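Polyhedrin (Uranotaenia sapphirina cypovirus, PDB 4ZQX) forms the crystalline lattice of the viral occlusion bodies (polyhedra) that embed and protect cypovirus particles, and binds ATP. Local coordinates at residues 25-30 against 108-113; 150-153 against 159-162. All blocks are in the same frame, centred on the assembly; numbering follows the deposited sequence.

Interaction 1 of 2, residues 25-30 against 108-113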
loop_
_atom_site.group_PDB
_atom_site.type_symbol
_atom_site.label_atom_id
_atom_site.label_comp_id
_atom_site.label_asym_id
_atom_site.label_seq_id
_atom_site.Cartn_x
_atom_site.Cartn_y
_atom_site.Cartn_z
ATOM N N ALA A 25 -19.699 6.899 -4.338
ATOM C CA ALA A 25 -20.102 6.330 -3.049
ATOM C C ALA A 25 -19.368 5.021 -2.848
ATOM O O ALA A 25 -19.254 4.217 -3.775
ATOM C CB ALA A 25 -21.596 6.113 -2.997
ATOM N N ASN A 26 -18.843 4.805 -1.644
ATOM C CA ASN A 26 -18.062 3.607 -1.396
ATOM C C ASN A 26 -18.872 2.320 -1.272
ATOM O O ASN A 26 -19.926 2.296 -0.651
ATOM C CB ASN A 26 -17.250 3.771 -0.112
ATOM C CG ASN A 26 -16.031 4.624 -0.295
ATOM O OD1 ASN A 26 -15.408 4.624 -1.352
ATOM N ND2 ASN A 26 -15.674 5.361 0.743
ATOM N N MET A 27 -18.327 1.241 -1.820
ATOM C CA MET A 27 -18.665 -0.108 -1.363
ATOM C C MET A 27 -17.851 -0.349 -0.100
ATOM O O MET A 27 -16.766 0.240 0.058
ATOM C CB MET A 27 -18.309 -1.163 -2.407
ATOM C CG MET A 27 -19.054 -1.006 -3.731
ATOM S SD MET A 27 -18.378 -2.107 -5.006
ATOM C CE MET A 27 -16.857 -1.256 -5.379
ATOM N N GLU A 28 -18.372 -1.189 0.795
ATOM C CA GLU A 28 -17.734 -1.427 2.091
ATOM C C GLU A 28 -17.397 -2.900 2.280
ATOM O O GLU A 28 -18.210 -3.778 1.969
ATOM C CB GLU A 28 -18.660 -0.990 3.231
ATOM C CG GLU A 28 -19.232 0.405 3.093
ATOM C CD GLU A 28 -18.226 1.525 3.306
ATOM O OE1 GLU A 28 -17.167 1.266 3.902
ATOM O OE2 GLU A 28 -18.521 2.675 2.901
ATOM N N LEU A 29 -16.200 -3.167 2.804
ATOM C CA LEU A 29 -15.764 -4.527 3.131
ATOM C C LEU A 29 -15.235 -4.557 4.570
ATOM O O LEU A 29 -14.338 -3.796 4.926
ATOM C CB LEU A 29 -14.653 -4.978 2.172
ATOM C CG LEU A 29 -13.899 -6.274 2.503
ATOM C CD1 LEU A 29 -14.801 -7.489 2.424
ATOM C CD2 LEU A 29 -12.695 -6.439 1.579
ATOM N N VAL A 30 -15.817 -5.410 5.399
ATOM C CA VAL A 30 -15.253 -5.709 6.705
ATOM C C VAL A 30 -14.943 -7.181 6.790
ATOM O O VAL A 30 -15.808 -8.026 6.609
ATOM C CB VAL A 30 -16.198 -5.339 7.852
ATOM C CG1 VAL A 30 -15.587 -5.748 9.205
ATOM C CG2 VAL A 30 -16.476 -3.850 7.840
ATOM N N GLY A 108 -23.067 -2.546 -0.174
ATOM C CA GLY A 108 -23.081 -1.502 -1.174
ATOM C C GLY A 108 -23.431 -1.977 -2.558
ATOM O O GLY A 108 -24.046 -3.036 -2.739
ATOM N N ASN A 109 -23.038 -1.167 -3.546
ATOM C CA ASN A 109 -23.423 -1.395 -4.933
ATOM C C ASN A 109 -22.459 -2.352 -5.635
ATOM O O ASN A 109 -21.817 -2.002 -6.618
ATOM C CB ASN A 109 -23.523 -0.054 -5.663
ATOM C CG ASN A 109 -24.297 -0.150 -6.960
ATOM O OD1 ASN A 109 -25.109 -1.054 -7.148
ATOM N ND2 ASN A 109 -24.051 0.792 -7.862
ATOM N N VAL A 110 -22.400 -3.581 -5.117
ATOM C CA VAL A 110 -21.439 -4.598 -5.530
ATOM C C VAL A 110 -21.890 -5.420 -6.734
ATOM O O VAL A 110 -23.058 -5.740 -6.876
ATOM C CB VAL A 110 -21.165 -5.551 -4.346
ATOM C CG1 VAL A 110 -20.257 -6.745 -4.748
ATOM C CG2 VAL A 110 -20.594 -4.771 -3.162
ATOM N N ASP A 111 -20.941 -5.757 -7.602
ATOM C CA ASP A 111 -21.200 -6.704 -8.679
ATOM C C ASP A 111 -21.057 -8.109 -8.089
ATOM O O ASP A 111 -19.946 -8.661 -8.005
ATOM C CB ASP A 111 -20.221 -6.522 -9.836
ATOM C CG ASP A 111 -20.567 -7.403 -11.030
ATOM O OD1 ASP A 111 -21.381 -8.347 -10.875
ATOM O OD2 ASP A 111 -20.031 -7.151 -12.128
ATOM N N TRP A 112 -22.177 -8.685 -7.662
ATOM C CA TRP A 112 -22.147 -9.986 -7.001
ATOM C C TRP A 112 -21.728 -11.115 -7.936
ATOM O O TRP A 112 -21.316 -12.175 -7.473
ATOM C CB TRP A 112 -23.507 -10.304 -6.362
ATOM C CG TRP A 112 -23.978 -9.213 -5.455
ATOM C CD1 TRP A 112 -24.991 -8.338 -5.691
ATOM C CD2 TRP A 112 -23.439 -8.871 -4.177
ATOM N NE1 TRP A 112 -25.117 -7.464 -4.639
ATOM C CE2 TRP A 112 -24.179 -7.773 -3.693
ATOM C CE3 TRP A 112 -22.408 -9.392 -3.393
ATOM C CZ2 TRP A 112 -23.923 -7.179 -2.458
ATOM C CZ3 TRP A 112 -22.150 -8.794 -2.155
ATOM C CH2 TRP A 112 -22.922 -7.703 -1.701
ATOM N N ASN A 113 -21.827 -10.906 -9.248
ATOM C CA ASN A 113 -21.343 -11.903 -10.190
ATOM C C ASN A 113 -19.813 -12.027 -10.199
ATOM O O ASN A 113 -19.264 -13.071 -10.578
ATOM C CB ASN A 113 -21.801 -11.553 -11.601
ATOM C CG ASN A 113 -23.239 -11.928 -11.856
ATOM O OD1 ASN A 113 -24.159 -11.176 -11.526
ATOM N ND2 ASN A 113 -23.440 -13.097 -12.469
HETATM O O HOH W 1 -21.726 1.275 -2.942
#
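Where strand 27-34 enters the large antiparallel sheet, M27 lays its thioether against the backbone of N109 and the side chain of V110, in the loop that leads out of strand 101-107. The touching is done by the sulfur: M27 SD lies 3.8 Å from N109 O and 3.9 Å from V110 CG2. Chi1 of M27 (-62°) sets CG beside the backbone N, where M27 CG comes 4.0 Å from N109 N. V110 offers CG2, the branch lying beside its own backbone N, while V110 CB sits 3.6 Å above the W112 ring plane, displaced toward the rim. The contact belongs to the seam between two sheets: M27 and V110 both rest on V178 of strand 173-179, and M27 also meets I51. Just after strand 101-107, beside the start of strand 27-34, the chain turns sharply. G108 takes a phi of 134°; with no CB it avoids both a jam against the preceding carbonyl O and crowding at M27 CA, which lies 4.6 Å from G108 CA. N109 is the centre of an inverse gamma turn closed by a weak bond from V110 N to G108 O. No direct hydrogen bond links the two segments; instead a water accepts from N109 N at 2.8 Å and donates to N26 O at 3.1 Å. The side-chain nitrogen ND2 of N26 is hydrogen-bonded to D136 OD2 of a second subunit.

Interaction 2 of 2, residues 150-153 against 159-162. With ATP (adenosine-5'-triphosphate), chain B.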
loop_
_atom_site.group_PDB
_atom_site.type_symbol
_atom_site.label_atom_id
_atom_site.label_comp_id
_atom_site.label_asym_id
_atom_site.label_seq_id
_atom_site.Cartn_x
_atom_site.Cartn_y
_atom_site.Cartn_z
ATOM N N VAL A 150 -24.318 -15.165 1.430
ATOM C CA VAL A 150 -25.467 -15.287 2.308
ATOM C C VAL A 150 -26.067 -13.881 2.486
ATOM O O VAL A 150 -25.354 -12.953 2.834
ATOM C CB VAL A 150 -25.009 -15.833 3.680
ATOM C CG1 VAL A 150 -26.167 -15.874 4.672
ATOM C CG2 VAL A 150 -24.381 -17.221 3.526
ATOM N N ASP A 151 -27.366 -13.724 2.258
ATOM C CA ASP A 151 -28.008 -12.408 2.371
ATOM C C ASP A 151 -28.243 -12.068 3.830
ATOM O O ASP A 151 -28.650 -12.952 4.596
ATOM C CB ASP A 151 -29.365 -12.354 1.643
ATOM C CG ASP A 151 -29.253 -12.611 0.158
ATOM O OD1 ASP A 151 -28.138 -12.539 -0.402
ATOM O OD2 ASP A 151 -30.302 -12.880 -0.461
ATOM N N LEU A 152 -28.006 -10.797 4.197
ATOM C CA LEU A 152 -28.230 -10.305 5.555
ATOM C C LEU A 152 -28.929 -8.958 5.510
ATOM O O LEU A 152 -28.810 -8.242 4.522
ATOM C CB LEU A 152 -26.914 -10.153 6.314
ATOM C CG LEU A 152 -26.163 -11.431 6.686
ATOM C CD1 LEU A 152 -24.877 -11.094 7.416
ATOM C CD2 LEU A 152 -27.024 -12.374 7.542
ATOM N N PRO A 153 -29.670 -8.608 6.577
ATOM C CA PRO A 153 -30.384 -7.326 6.579
ATOM C C PRO A 153 -29.448 -6.129 6.507
ATOM O O PRO A 153 -28.438 -6.122 7.218
ATOM C CB PRO A 153 -31.089 -7.319 7.936
ATOM C CG PRO A 153 -31.236 -8.732 8.298
ATOM C CD PRO A 153 -30.029 -9.434 7.737
ATOM N N CYS A 159 -28.673 -4.337 0.356
ATOM C CA CYS A 159 -27.323 -4.367 -0.192
ATOM C C CYS A 159 -26.222 -4.931 0.687
ATOM O O CYS A 159 -25.063 -4.555 0.509
ATOM C CB CYS A 159 -26.947 -2.943 -0.632
ATOM S SG CYS A 159 -26.716 -1.732 0.703
ATOM N N GLU A 160 -26.541 -5.852 1.597
ATOM C CA GLU A 160 -25.478 -6.524 2.358
ATOM C C GLU A 160 -25.541 -8.042 2.166
ATOM O O GLU A 160 -26.625 -8.646 2.229
ATOM C CB GLU A 160 -25.526 -6.200 3.853
ATOM C CG GLU A 160 -24.343 -6.843 4.602
ATOM C CD GLU A 160 -24.375 -6.665 6.107
ATOM O OE1 GLU A 160 -24.905 -5.657 6.585
ATOM O OE2 GLU A 160 -23.853 -7.554 6.813
ATOM N N LYS A 161 -24.369 -8.634 1.941
ATOM C CA LYS A 161 -24.208 -10.080 1.934
ATOM C C LYS A 161 -22.914 -10.445 2.634
ATOM O O LYS A 161 -22.022 -9.608 2.778
ATOM C CB LYS A 161 -24.156 -10.627 0.501
ATOM C CG LYS A 161 -25.353 -10.257 -0.354
ATOM C CD LYS A 161 -25.301 -10.987 -1.699
ATOM C CE LYS A 161 -26.264 -10.402 -2.710
ATOM N NZ LYS A 161 -27.690 -10.537 -2.305
ATOM N N ALA A 162 -22.802 -11.708 3.027
ATOM C CA ALA A 162 -21.623 -12.183 3.719
ATOM C C ALA A 162 -21.166 -13.534 3.194
ATOM O O ALA A 162 -21.912 -14.241 2.514
ATOM C CB ALA A 162 -21.898 -12.277 5.206
HETATM P PG ATP B . -32.678 -5.142 3.400
HETATM O O1G ATP B . -33.656 -6.162 2.875
HETATM O O2G ATP B . -31.212 -5.481 3.217
HETATM O O3G ATP B . -33.021 -3.715 3.015
HETATM P PB ATP B . -34.086 -5.539 5.888
HETATM O O1B ATP B . -33.828 -4.882 7.224
HETATM O O2B ATP B . -35.328 -5.199 5.105
HETATM O O3B ATP B . -32.762 -5.251 5.008
HETATM P PA ATP B . -34.916 -8.334 5.649
HETATM O O1A ATP B . -35.823 -8.695 6.799
HETATM O O2A ATP B . -35.517 -8.022 4.292
HETATM O O3A ATP B . -33.942 -7.136 6.145
HETATM O "O5'" ATP B . -33.879 -9.569 5.462
HETATM C "C5'" ATP B . -32.863 -9.546 4.456
HETATM C "C4'" ATP B . -32.283 -10.948 4.346
HETATM O "O4'" ATP B . -31.602 -11.293 5.555
HETATM C "C3'" ATP B . -33.360 -12.006 4.149
HETATM O "O3'" ATP B . -32.955 -12.886 3.104
HETATM C "C2'" ATP B . -33.415 -12.763 5.461
HETATM O "O2'" ATP B . -33.776 -14.147 5.348
HETATM C "C1'" ATP B . -31.999 -12.595 5.989
HETATM N N9 ATP B . -31.997 -12.747 7.462
HETATM C C8 ATP B . -32.693 -12.002 8.353
HETATM N N7 ATP B . -32.463 -12.428 9.623
HETATM C C5 ATP B . -31.610 -13.462 9.536
HETATM C C6 ATP B . -30.966 -14.367 10.496
HETATM N N6 ATP B . -31.240 -14.180 11.802
HETATM N N1 ATP B . -30.139 -15.335 10.029
HETATM C C2 ATP B . -29.903 -15.469 8.706
HETATM N N3 ATP B . -30.464 -14.675 7.775
HETATM C C4 ATP B . -31.306 -13.674 8.119
HETATM O O HOH W 2 -29.158 -6.980 2.184
#
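D151 and K161 run side by side from neighbouring strands and point the same way, so the carboxylate of one lies along the chain of the other. K161 stays extended until chi4, where a turn of -64° carries the ammonium group round to the acid. In the resulting salt bridge K161 NZ meets D151 OD1 at 2.8 Å from above the carboxylate, 52° out of its plane, and D151 OD1 also lies 3.5 Å from K161 CD. The pair stands on one face of a short beta hairpin, whose backbone bonds include V150 N to A162 O and A162 N to V150 O. On the opposite face L152 crosses E160 at a slant, its CD1 meeting E160 OE2 at 3.7 Å and also touching the methyl of A162; E160 OE1 accepts a bond from the backbone N of T228. D151, L152, P153 and C159 all belong to the ATP pocket. The P153 ring packs beside the nucleotide, with P153 CD 3.3 Å from the ribose O4' of ATP. A water accepting from E160 N at 2.9 Å lies 2.7 Å from both L152 O and ATP O2G, bridging the two strands and the gamma-phosphate.

Interactions 1 and 2 both reach the same antiparallel sheet, their centres about 11 Å apart, with strand 101-107 between strand 27-34 and the hairpin of 150-153 and 159-162. They meet where that middle strand ends: G108 N probably donates to C159 O at 2.9 Å, so the glycine that begins the loop of interaction 1 also holds the first residue of 159-162. A second link is aromatic. W112 makes a cation-pi contact with K161, W112 CE2 lying 3.5 Å from K161 CE, giving the lysine of the salt bridge another partner. Only interaction 2 touches the nucleotide; the V110 side chain remains about 12 Å from ATP, and that of N109 about 9 Å from the side chain of R158.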